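Local coordinates for putative uncharacterized protein (Emericella nidulans, PDB 3PGB) that probably oxidises primary amines as a copper- and topaquinone-dependent amine oxidase, with calcium ions also bound to each subunit, at residues A[583-591]-A[640-650]. Residues are numbered along the deposited sequence; the frame is centred on the assembly and turned at random.
With CA (calcium ion), chain E.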
ATOM      1  N   SER A 583      10.516 -20.505 -20.378  1.00 23.31           N
ATOM      2  CA  SER A 583       9.550 -21.576 -20.536  1.00 23.44           C
ATOM      3  C   SER A 583       8.571 -21.635 -19.365  1.00 23.47           C
ATOM      4  O   SER A 583       8.842 -21.112 -18.283  1.00 23.69           O
ATOM      5  CB  SER A 583      10.310 -22.904 -20.699  1.00 23.48           C
ATOM      6  OG  SER A 583       9.901 -23.885 -19.760  1.00 23.65           O
ATOM      7  N   GLU A 584       7.434 -22.282 -19.596  1.00 23.35           N
ATOM      8  CA  GLU A 584       6.449 -22.527 -18.550  1.00 23.18           C
ATOM      9  C   GLU A 584       6.964 -23.412 -17.405  1.00 23.40           C
ATOM     10  O   GLU A 584       6.333 -23.486 -16.346  1.00 23.41           O
ATOM     11  CB  GLU A 584       5.201 -23.167 -19.156  1.00 22.99           C
ATOM     12  CG  GLU A 584       4.374 -22.221 -20.009  1.00 22.50           C
ATOM     13  CD  GLU A 584       3.133 -22.878 -20.589  1.00 21.58           C
ATOM     14  OE1 GLU A 584       3.106 -24.125 -20.702  1.00 21.46           O
ATOM     15  OE2 GLU A 584       2.182 -22.151 -20.946  1.00 19.44           O
ATOM     16  N   ASP A 585       8.091 -24.092 -17.614  1.00 23.47           N
ATOM     17  CA  ASP A 585       8.678 -24.928 -16.569  1.00 23.72           C
ATOM     18  C   ASP A 585       9.173 -24.083 -15.393  1.00 23.67           C
ATOM     19  O   ASP A 585       9.172 -24.553 -14.252  1.00 23.77           O
ATOM     20  CB  ASP A 585       9.829 -25.787 -17.120  1.00 23.80           C
ATOM     21  CG  ASP A 585       9.374 -26.779 -18.185  1.00 24.39           C
ATOM     22  OD1 ASP A 585       8.237 -27.299 -18.090  1.00 25.27           O
ATOM     23  OD2 ASP A 585      10.163 -27.049 -19.118  1.00 24.61           O
ATOM     24  N   GLU A 586       9.564 -22.840 -15.676  1.00 23.36           N
ATOM     25  CA  GLU A 586      10.141 -21.933 -14.677  1.00 23.35           C
ATOM     26  C   GLU A 586       9.282 -20.670 -14.507  1.00 22.78           C
ATOM     27  O   GLU A 586       9.790 -19.601 -14.153  1.00 22.90           O
ATOM     28  CB  GLU A 586      11.578 -21.561 -15.089  1.00 23.57           C
ATOM     29  CG  GLU A 586      11.669 -20.906 -16.467  1.00 25.20           C
ATOM     30  CD  GLU A 586      13.089 -20.614 -16.923  1.00 27.77           C
ATOM     31  OE1 GLU A 586      13.410 -20.960 -18.081  1.00 29.22           O
ATOM     32  OE2 GLU A 586      13.878 -20.029 -16.143  1.00 30.37           O
ATOM     33  N   ALA A 587       7.979 -20.800 -14.740  1.00 22.15           N
ATOM     34  CA  ALA A 587       7.081 -19.646 -14.804  1.00 21.70           C
ATOM     35  C   ALA A 587       6.117 -19.531 -13.618  1.00 21.25           C
ATOM     36  O   ALA A 587       5.148 -18.788 -13.690  1.00 20.99           O
ATOM     37  CB  ALA A 587       6.300 -19.676 -16.112  1.00 21.36           C
ATOM     38  N   ARG A 588       6.381 -20.253 -12.535  1.00 21.02           N
ATOM     39  CA  ARG A 588       5.552 -20.168 -11.336  1.00 21.12           C
ATOM     40  C   ARG A 588       6.427 -19.714 -10.175  1.00 21.23           C
ATOM     41  O   ARG A 588       7.212 -20.492  -9.629  1.00 20.99           O
ATOM     42  CB  ARG A 588       4.897 -21.516 -11.017  1.00 21.09           C
ATOM     43  CG  ARG A 588       3.988 -22.035 -12.105  1.00 21.15           C
ATOM     44  CD  ARG A 588       3.332 -23.349 -11.704  1.00 21.59           C
ATOM     45  NE  ARG A 588       2.181 -23.155 -10.824  1.00 22.14           N
ATOM     46  CZ  ARG A 588       1.491 -24.142 -10.250  1.00 22.73           C
ATOM     47  NH1 ARG A 588       1.824 -25.412 -10.457  1.00 22.70           N
ATOM     48  NH2 ARG A 588       0.457 -23.857  -9.463  1.00 23.23           N
ATOM     49  N   LEU A 589       6.283 -18.450  -9.796  1.00 21.30           N
ATOM     50  CA  LEU A 589       7.211 -17.838  -8.862  1.00 21.54           C
ATOM     51  C   LEU A 589       6.521 -16.984  -7.803  1.00 21.40           C
ATOM     52  O   LEU A 589       5.316 -16.716  -7.870  1.00 21.46           O
ATOM     53  CB  LEU A 589       8.284 -17.036  -9.624  1.00 21.84           C
ATOM     54  CG  LEU A 589       7.952 -16.484 -11.014  1.00 22.19           C
ATOM     55  CD1 LEU A 589       6.760 -15.548 -10.949  1.00 23.03           C
ATOM     56  CD2 LEU A 589       9.154 -15.768 -11.595  1.00 22.30           C
ATOM     57  N   ASN A 590       7.306 -16.600  -6.804  1.00 21.02           N
ATOM     58  CA  ASN A 590       6.836 -15.766  -5.714  1.00 20.70           C
ATOM     59  C   ASN A 590       7.678 -14.510  -5.602  1.00 20.60           C
ATOM     60  O   ASN A 590       8.821 -14.469  -6.070  1.00 20.35           O
ATOM     61  CB  ASN A 590       6.870 -16.560  -4.415  1.00 20.71           C
ATOM     62  CG  ASN A 590       5.869 -17.703  -4.416  1.00 20.29           C
ATOM     63  OD1 ASN A 590       4.729 -17.522  -4.827  1.00 20.59           O
ATOM     64  ND2 ASN A 590       6.290 -18.878  -3.965  1.00 18.27           N
ATOM     65  N   TRP A 591       7.100 -13.474  -5.001  1.00 20.54           N
ATOM     66  CA  TRP A 591       7.809 -12.215  -4.828  1.00 20.34           C
ATOM     67  C   TRP A 591       9.016 -12.473  -3.929  1.00 20.44           C
ATOM     68  O   TRP A 591       8.923 -13.201  -2.941  1.00 20.54           O
ATOM     69  CB  TRP A 591       6.882 -11.143  -4.253  1.00 20.30           C
ATOM     70  CG  TRP A 591       5.708 -10.829  -5.150  1.00 19.45           C
ATOM     71  CD1 TRP A 591       4.408 -11.142  -4.921  1.00 19.12           C
ATOM     72  CD2 TRP A 591       5.743 -10.155  -6.415  1.00 18.59           C
ATOM     73  NE1 TRP A 591       3.623 -10.705  -5.960  1.00 19.20           N
ATOM     74  CE2 TRP A 591       4.418 -10.094  -6.890  1.00 18.66           C
ATOM     75  CE3 TRP A 591       6.763  -9.593  -7.189  1.00 19.09           C
ATOM     76  CZ2 TRP A 591       4.082  -9.500  -8.111  1.00 18.26           C
ATOM     77  CZ3 TRP A 591       6.430  -9.000  -8.406  1.00 18.86           C
ATOM     78  CH2 TRP A 591       5.098  -8.962  -8.853  1.00 18.39           C
ATOM     79  N   HIS A 640      -5.402 -24.816  -8.030  1.00 15.03           N
ATOM     80  CA  HIS A 640      -3.939 -24.866  -8.136  1.00 14.86           C
ATOM     81  C   HIS A 640      -3.307 -23.506  -8.417  1.00 14.54           C
ATOM     82  O   HIS A 640      -2.094 -23.345  -8.302  1.00 14.67           O
ATOM     83  CB  HIS A 640      -3.504 -25.858  -9.214  1.00 14.81           C
ATOM     84  CG  HIS A 640      -3.489 -27.280  -8.755  1.00 14.70           C
ATOM     85  ND1 HIS A 640      -2.722 -27.709  -7.693  1.00 15.04           N
ATOM     86  CD2 HIS A 640      -4.117 -28.379  -9.233  1.00 14.47           C
ATOM     87  CE1 HIS A 640      -2.895 -29.008  -7.526  1.00 15.15           C
ATOM     88  NE2 HIS A 640      -3.738 -29.437  -8.448  1.00 14.55           N
ATOM     89  N   TRP A 641      -4.128 -22.545  -8.817  1.00 14.36           N
ATOM     90  CA  TRP A 641      -3.672 -21.178  -9.059  1.00 14.05           C
ATOM     91  C   TRP A 641      -3.323 -20.462  -7.754  1.00 13.96           C
ATOM     92  O   TRP A 641      -2.595 -19.469  -7.767  1.00 14.18           O
ATOM     93  CB  TRP A 641      -4.745 -20.382  -9.809  1.00 13.99           C
ATOM     94  CG  TRP A 641      -6.089 -20.493  -9.185  1.00 13.29           C
ATOM     95  CD1 TRP A 641      -7.085 -21.342  -9.547  1.00 13.25           C
ATOM     96  CD2 TRP A 641      -6.574 -19.761  -8.061  1.00 13.59           C
ATOM     97  NE1 TRP A 641      -8.170 -21.180  -8.729  1.00 13.22           N
ATOM     98  CE2 TRP A 641      -7.882 -20.214  -7.804  1.00 13.64           C
ATOM     99  CE3 TRP A 641      -6.037 -18.757  -7.250  1.00 13.78           C
ATOM    100  CZ2 TRP A 641      -8.661 -19.696  -6.773  1.00 13.58           C
ATOM    101  CZ3 TRP A 641      -6.816 -18.241  -6.229  1.00 13.61           C
ATOM    102  CH2 TRP A 641      -8.110 -18.712  -6.000  1.00 13.43           C
ATOM    103  N   ALA A 642      -3.844 -20.956  -6.636  1.00 13.75           N
ATOM    104  CA  ALA A 642      -3.612 -20.328  -5.335  1.00 13.84           C
ATOM    105  C   ALA A 642      -2.213 -20.587  -4.774  1.00 14.08           C
ATOM    106  O   ALA A 642      -1.871 -20.053  -3.725  1.00 14.18           O
ATOM    107  CB  ALA A 642      -4.661 -20.787  -4.336  1.00 13.45           C
ATOM    108  N   GLU A 643      -1.396 -21.380  -5.461  1.00 14.36           N
ATOM    109  CA  GLU A 643      -0.142 -21.866  -4.877  1.00 14.81           C
ATOM    110  C   GLU A 643       1.083 -20.964  -5.083  1.00 15.09           C
ATOM    111  O   GLU A 643       2.121 -21.210  -4.471  1.00 15.22           O
ATOM    112  CB  GLU A 643       0.156 -23.270  -5.396  1.00 14.88           C
ATOM    113  CG  GLU A 643      -0.982 -24.256  -5.118  1.00 15.19           C
ATOM    114  CD  GLU A 643      -0.711 -25.645  -5.650  1.00 15.30           C
ATOM    115  OE1 GLU A 643       0.364 -25.872  -6.250  1.00 14.42           O
ATOM    116  OE2 GLU A 643      -1.589 -26.511  -5.455  1.00 15.63           O
ATOM    117  N   TYR A 644       0.971 -19.951  -5.948  1.00 15.28           N
ATOM    118  CA  TYR A 644       2.061 -18.996  -6.196  1.00 15.56           C
ATOM    119  C   TYR A 644       1.521 -17.566  -6.381  1.00 15.61           C
ATOM    120  O   TYR A 644       0.346 -17.375  -6.690  1.00 15.55           O
ATOM    121  CB  TYR A 644       2.882 -19.405  -7.433  1.00 15.62           C
ATOM    122  CG  TYR A 644       3.526 -20.772  -7.337  1.00 16.31           C
ATOM    123  CD1 TYR A 644       4.876 -20.911  -7.022  1.00 16.92           C
ATOM    124  CD2 TYR A 644       2.782 -21.933  -7.567  1.00 16.80           C
ATOM    125  CE1 TYR A 644       5.467 -22.169  -6.930  1.00 16.97           C
ATOM    126  CE2 TYR A 644       3.363 -23.189  -7.474  1.00 16.92           C
ATOM    127  CZ  TYR A 644       4.703 -23.299  -7.150  1.00 17.43           C
ATOM    128  OH  TYR A 644       5.280 -24.544  -7.056  1.00 19.11           O
ATOM    129  N   ASP A 645       2.388 -16.569  -6.201  1.00 15.74           N
ATOM    130  CA  ASP A 645       1.995 -15.162  -6.334  1.00 15.79           C
ATOM    131  C   ASP A 645       1.827 -14.767  -7.794  1.00 15.64           C
ATOM    132  O   ASP A 645       0.907 -14.041  -8.145  1.00 15.82           O
ATOM    133  CB  ASP A 645       3.044 -14.226  -5.719  1.00 15.95           C
ATOM    134  CG  ASP A 645       3.355 -14.543  -4.270  1.00 16.30           C
ATOM    135  OD1 ASP A 645       4.512 -14.301  -3.856  1.00 17.43           O
ATOM    136  OD2 ASP A 645       2.459 -15.028  -3.553  1.00 14.86           O
ATOM    137  N   VAL A 646       2.749 -15.219  -8.635  1.00 15.66           N
ATOM    138  CA  VAL A 646       2.802 -14.810 -10.037  1.00 15.37           C
ATOM    139  C   VAL A 646       3.051 -16.045 -10.880  1.00 15.12           C
ATOM    140  O   VAL A 646       3.953 -16.819 -10.600  1.00 14.92           O
ATOM    141  CB  VAL A 646       3.911 -13.753 -10.275  1.00 15.42           C
ATOM    142  CG1 VAL A 646       4.180 -13.553 -11.762  1.00 14.99           C
ATOM    143  CG2 VAL A 646       3.532 -12.433  -9.612  1.00 15.22           C
ATOM    144  N   GLN A 647       2.224 -16.224 -11.899  1.00 15.11           N
ATOM    145  CA  GLN A 647       2.244 -17.420 -12.718  1.00 15.25           C
ATOM    146  C   GLN A 647       2.025 -17.011 -14.172  1.00 15.51           C
ATOM    147  O   GLN A 647       1.082 -16.288 -14.487  1.00 15.64           O
ATOM    148  CB  GLN A 647       1.168 -18.406 -12.228  1.00 15.05           C
ATOM    149  CG  GLN A 647       1.427 -18.909 -10.802  1.00 14.44           C
ATOM    150  CD  GLN A 647       0.317 -19.774 -10.246  1.00 14.44           C
ATOM    151  OE1 GLN A 647       0.390 -20.998 -10.305  1.00 14.38           O
ATOM    152  NE2 GLN A 647      -0.714 -19.144  -9.687  1.00 13.61           N
ATOM    153  N   VAL A 648       2.917 -17.447 -15.050  1.00 15.79           N
ATOM    154  CA  VAL A 648       2.864 -17.044 -16.443  1.00 16.11           C
ATOM    155  C   VAL A 648       2.695 -18.269 -17.334  1.00 16.43           C
ATOM    156  O   VAL A 648       3.417 -19.256 -17.188  1.00 16.46           O
ATOM    157  CB  VAL A 648       4.124 -16.260 -16.850  1.00 16.02           C
ATOM    158  CG1 VAL A 648       3.949 -15.680 -18.230  1.00 15.33           C
ATOM    159  CG2 VAL A 648       4.403 -15.149 -15.838  1.00 16.00           C
ATOM    160  N   THR A 649       1.718 -18.196 -18.234  1.00 16.67           N
ATOM    161  CA  THR A 649       1.447 -19.258 -19.197  1.00 16.97           C
ATOM    162  C   THR A 649       1.278 -18.652 -20.572  1.00 17.47           C
ATOM    163  O   THR A 649       0.992 -17.456 -20.711  1.00 17.08           O
ATOM    164  CB  THR A 649       0.145 -20.015 -18.882  1.00 16.88           C
ATOM    165  OG1 THR A 649      -0.971 -19.127 -19.026  1.00 16.85           O
ATOM    166  CG2 THR A 649       0.169 -20.590 -17.474  1.00 16.62           C
ATOM    167  N   ARG A 650       1.434 -19.489 -21.590  1.00 18.10           N
ATOM    168  CA  ARG A 650       1.219 -19.048 -22.956  1.00 18.75           C
ATOM    169  C   ARG A 650      -0.273 -18.945 -23.204  1.00 18.63           C
ATOM    170  O   ARG A 650      -1.041 -19.801 -22.751  1.00 18.64           O
ATOM    171  CB  ARG A 650       1.854 -20.004 -23.957  1.00 18.93           C
ATOM    172  CG  ARG A 650       1.726 -19.506 -25.368  1.00 21.13           C
ATOM    173  CD  ARG A 650       2.587 -20.273 -26.316  1.00 24.17           C
ATOM    174  NE  ARG A 650       2.596 -19.645 -27.627  1.00 26.54           N
ATOM    175  CZ  ARG A 650       3.179 -20.166 -28.704  1.00 29.01           C
ATOM    176  NH1 ARG A 650       3.812 -21.340 -28.632  1.00 29.39           N
ATOM    177  NH2 ARG A 650       3.135 -19.502 -29.862  1.00 29.56           N
TER
HETATM  178 CA    CA E 902       0.798 -24.249 -21.617  1.00 16.39          CA
HETATM  179  O   HOH W   1      -0.144 -26.842  -8.748  1.00  9.93           O
HETATM  180  O   HOH W   2       0.616 -11.280  -6.990  1.00  9.67           O
HETATM  181  O   HOH W   3      -0.781 -22.398 -21.619  1.00 10.68           O
HETATM  182  O   HOH W   4      -1.212 -25.352 -22.208  1.00  7.09           O
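R588 and Q647 face each other as a non-hydrogen-bonded pair where the short strand 588-589 runs antiparallel along 646-650, an added edge on the beta sandwich of the copper amine oxidase catalytic domain. The arginine turns its side to the amide: NE and NH2 both donate to Q647 OE1, at 2.9 and 3.0 Å, with guanidinium and amide planes only 11° apart. A bend at chi3 (80°) swings the guanidinium into this position. Glutamine suits its place because it accepts through OE1 while NE2 donates to W641 O, which fixes the amide's rotation. Y644 lies against the same arginine: R588 CB sits 3.9 Å from the ring centroid, over its face in a CH-pi contact, and Y644 CE2 rests above the guanidinium, so a long side chain with an aliphatic stem and a flat charged end suits the place. A water accepts from R588 NH1 and donates to E643 OE1, supplementing a long salt bridge.

Next along, D645 and V646 both oppose L589, a classic beta bulge. Branched V646 serves two neighbours: CG1 packs on L589 CD1 at 3.4 Å, and CG2 meets W591 CZ2 at 3.3 Å, valine and indole crossing at about a right angle. D645 OD1 takes the W591 backbone N-H on its anti lone pair, while D645 OD2 is held by H626.

At the far end E584 chelates calcium through both carboxylate oxygens, in a site completed by F677, N679, E681 and waters. A carboxylate can do this and still accept an N-H: OE2 receives R650 N at 2.8 Å, almost straight at 175°, through the anti lone pair.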